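Malonyl CoA-ACP transacylase (Xanthomonas oryzae pv. oryzae, PDB 3K89) probably transfers the malonyl group from malonyl-CoA to holo-acyl carrier protein, the step that supplies malonyl-ACP for fatty acid synthesis. Local coordinates at residues V157-N162 with S202-M207. Numbering follows the deposited sequence.
Sequences VVVPAN and SHTPLM
Ala-161 on strand 158-165 and His-203 in the loop before helix 208-219 bring the two backbones closest, with CA atoms 4.8 Å apart. Toward Val-157 and Pro-205 the chains diverge to 7.1 Å between CA atoms. No hydrogen bond crosses the contact. The CA of Ala-161 makes a CA-H...O contact of 3.6 Å with His-203 O, and Ala-161 CB rests 3.5 Å from Ser-202 O. His-203 has a left-handed backbone conformation, and its CB lies 3.2 Å from Ala-161 O.

Val-157, Val-159 and Ala-161 turn their side chains to the loop, while Val-158 and Pro-160 face away. In Val-159, CG1 lies anti to the carbonyl carbon (chi1 -67°), which leaves CG2 facing Pro-205 CD at 3.7 Å. The same methyl touches Thr-204 CB. Val-157 straddles the turn: CG1 packs obliquely on the Pro-205 ring, and CG2 slides past Leu-206 CD2. Thr-204 OG1 accepts from Leu-206 N (3.2 Å, 145°) in an ST turn and also hydrogen-bonds to Pro-201 O, which fixes its rotation.

His-203 hydrogen-bonds to Ser-94 OG through NE2 and to Gln-252 O through ND1; His-203 and Ser-94 are predicted active-site residues. Ala-161 and Asn-162 form a classic beta bulge opposite Val-170. Val-158 packs on helices 142-152 and 175-187. Ser-202, His-203 and Met-207 touch helix 109-126.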
ATOM      1  N   VAL A 157       4.715  17.338 -15.067  1.00 15.76           N
ATOM      2  CA  VAL A 157       4.752  16.982 -13.650  1.00 15.57           C
ATOM      3  C   VAL A 157       5.742  15.855 -13.401  1.00 15.26           C
ATOM      4  O   VAL A 157       5.676  14.809 -14.043  1.00 14.67           O
ATOM      5  CB  VAL A 157       3.335  16.582 -13.141  1.00 16.16           C
ATOM      6  CG1 VAL A 157       3.418  15.954 -11.724  1.00 16.54           C
ATOM      7  CG2 VAL A 157       2.402  17.800 -13.150  1.00 15.84           C
ATOM      8  N   VAL A 158       6.684  16.087 -12.491  1.00 14.76           N
ATOM      9  CA  VAL A 158       7.481  14.999 -11.927  1.00 15.01           C
ATOM     10  C   VAL A 158       7.793  15.353 -10.486  1.00 15.54           C
ATOM     11  O   VAL A 158       8.348  16.419 -10.197  1.00 16.07           O
ATOM     12  CB  VAL A 158       8.765  14.654 -12.757  1.00 15.45           C
ATOM     13  CG1 VAL A 158       9.665  15.882 -12.948  1.00 16.32           C
ATOM     14  CG2 VAL A 158       9.537  13.478 -12.130  1.00 15.22           C
ATOM     15  N   VAL A 159       7.402  14.467  -9.581  1.00 15.28           N
ATOM     16  CA  VAL A 159       7.481  14.750  -8.150  1.00 15.61           C
ATOM     17  C   VAL A 159       7.817  13.465  -7.399  1.00 15.29           C
ATOM     18  O   VAL A 159       7.597  12.368  -7.914  1.00 14.47           O
ATOM     19  CB  VAL A 159       6.115  15.304  -7.589  1.00 15.25           C
ATOM     20  CG1 VAL A 159       5.763  16.696  -8.142  1.00 17.24           C
ATOM     21  CG2 VAL A 159       4.957  14.307  -7.795  1.00 16.22           C
ATOM     22  N   PRO A 160       8.355  13.590  -6.168  1.00 15.89           N
ATOM     23  CA  PRO A 160       8.402  12.420  -5.286  1.00 15.86           C
ATOM     24  C   PRO A 160       6.983  11.882  -5.063  1.00 14.82           C
ATOM     25  O   PRO A 160       6.053  12.658  -4.764  1.00 15.20           O
ATOM     26  CB  PRO A 160       8.995  12.973  -3.982  1.00 16.82           C
ATOM     27  CG  PRO A 160       8.869  14.457  -4.066  1.00 19.33           C
ATOM     28  CD  PRO A 160       8.930  14.795  -5.540  1.00 16.92           C
ATOM     29  N   ALA A 161       6.825  10.574  -5.251  1.00 12.44           N
ATOM     30  CA  ALA A 161       5.522   9.917  -5.091  1.00 12.03           C
ATOM     31  C   ALA A 161       5.520   8.984  -3.873  1.00 11.07           C
ATOM     32  O   ALA A 161       4.472   8.794  -3.241  1.00 11.44           O
ATOM     33  CB  ALA A 161       5.169   9.133  -6.363  1.00 11.60           C
ATOM     34  N   ASN A 162       6.659   8.383  -3.554  1.00 12.04           N
ATOM     35  CA  ASN A 162       6.779   7.621  -2.297  1.00 11.75           C
ATOM     36  C   ASN A 162       8.097   7.974  -1.617  1.00 12.46           C
ATOM     37  O   ASN A 162       9.150   7.886  -2.259  1.00 13.45           O
ATOM     38  CB  ASN A 162       6.925   6.107  -2.493  1.00 11.67           C
ATOM     39  CG  ASN A 162       5.723   5.388  -3.140  1.00 11.41           C
ATOM     40  OD1 ASN A 162       4.622   5.917  -3.395  1.00 14.02           O
ATOM     41  ND2 ASN A 162       5.956   4.133  -3.378  1.00 10.54           N
ATOM     42  N   SER A 202       0.583   7.291  -9.554  1.00 12.33           N
ATOM     43  CA  SER A 202      -0.058   7.547  -8.264  1.00 12.54           C
ATOM     44  C   SER A 202       0.752   8.525  -7.424  1.00 11.92           C
ATOM     45  O   SER A 202       1.972   8.649  -7.585  1.00 11.12           O
ATOM     46  CB  SER A 202      -0.263   6.241  -7.482  1.00 13.60           C
ATOM     47  OG  SER A 202       0.953   5.530  -7.349  1.00 16.64           O
ATOM     48  N   HIS A 203       0.053   9.210  -6.515  1.00 11.53           N
ATOM     49  CA  HIS A 203       0.706  10.091  -5.534  1.00 10.83           C
ATOM     50  C   HIS A 203       1.444  11.236  -6.209  1.00 11.55           C
ATOM     51  O   HIS A 203       2.468  11.710  -5.721  1.00 12.40           O
ATOM     52  CB  HIS A 203       1.576   9.262  -4.576  1.00 11.18           C
ATOM     53  CG  HIS A 203       0.816   8.124  -3.986  1.00 10.86           C
ATOM     54  ND1 HIS A 203      -0.229   8.334  -3.113  1.00 10.85           N
ATOM     55  CD2 HIS A 203       0.881   6.786  -4.189  1.00 10.87           C
ATOM     56  CE1 HIS A 203      -0.772   7.172  -2.801  1.00 10.97           C
ATOM     57  NE2 HIS A 203      -0.126   6.223  -3.446  1.00 10.43           N
ATOM     58  N   THR A 204       0.868  11.681  -7.321  1.00 11.32           N
ATOM     59  CA  THR A 204       1.342  12.873  -8.030  1.00 12.37           C
ATOM     60  C   THR A 204       0.146  13.769  -8.371  1.00 12.51           C
ATOM     61  O   THR A 204      -1.004  13.322  -8.356  1.00 13.04           O
ATOM     62  CB  THR A 204       2.007  12.503  -9.380  1.00 12.94           C
ATOM     63  OG1 THR A 204       0.989  12.168 -10.336  1.00 13.56           O
ATOM     64  CG2 THR A 204       2.980  11.352  -9.219  1.00 12.05           C
ATOM     65  N   PRO A 205       0.403  15.044  -8.715  1.00 13.03           N
ATOM     66  CA  PRO A 205      -0.681  15.943  -9.121  1.00 13.75           C
ATOM     67  C   PRO A 205      -1.588  15.433 -10.253  1.00 13.63           C
ATOM     68  O   PRO A 205      -2.708  15.923 -10.400  1.00 14.42           O
ATOM     69  CB  PRO A 205       0.080  17.199  -9.581  1.00 13.98           C
ATOM     70  CG  PRO A 205       1.267  17.231  -8.661  1.00 14.38           C
ATOM     71  CD  PRO A 205       1.659  15.775  -8.461  1.00 13.14           C
ATOM     72  N   LEU A 206      -1.128  14.463 -11.049  1.00 13.92           N
ATOM     73  CA  LEU A 206      -1.961  13.952 -12.146  1.00 13.99           C
ATOM     74  C   LEU A 206      -3.195  13.211 -11.609  1.00 13.73           C
ATOM     75  O   LEU A 206      -4.131  12.929 -12.355  1.00 13.95           O
ATOM     76  CB  LEU A 206      -1.162  13.058 -13.109  1.00 14.23           C
ATOM     77  CG  LEU A 206       0.018  13.711 -13.865  1.00 15.54           C
ATOM     78  CD1 LEU A 206       0.649  12.708 -14.808  1.00 16.88           C
ATOM     79  CD2 LEU A 206      -0.350  14.995 -14.580  1.00 19.53           C
ATOM     80  N   MET A 207      -3.183  12.898 -10.311  1.00 13.51           N
ATOM     81  CA  MET A 207      -4.297  12.199  -9.687  1.00 13.60           C
ATOM     82  C   MET A 207      -5.281  13.151  -9.012  1.00 14.31           C
ATOM     83  O   MET A 207      -6.194  12.690  -8.320  1.00 14.34           O
ATOM     84  CB  MET A 207      -3.759  11.259  -8.596  1.00 13.83           C
ATOM     85  CG  MET A 207      -2.876  10.111  -9.084  1.00 12.19           C
ATOM     86  SD  MET A 207      -3.765   8.914 -10.112  1.00 14.29           S
ATOM     87  CE  MET A 207      -3.194   9.387 -11.753  1.00 15.00           C
TER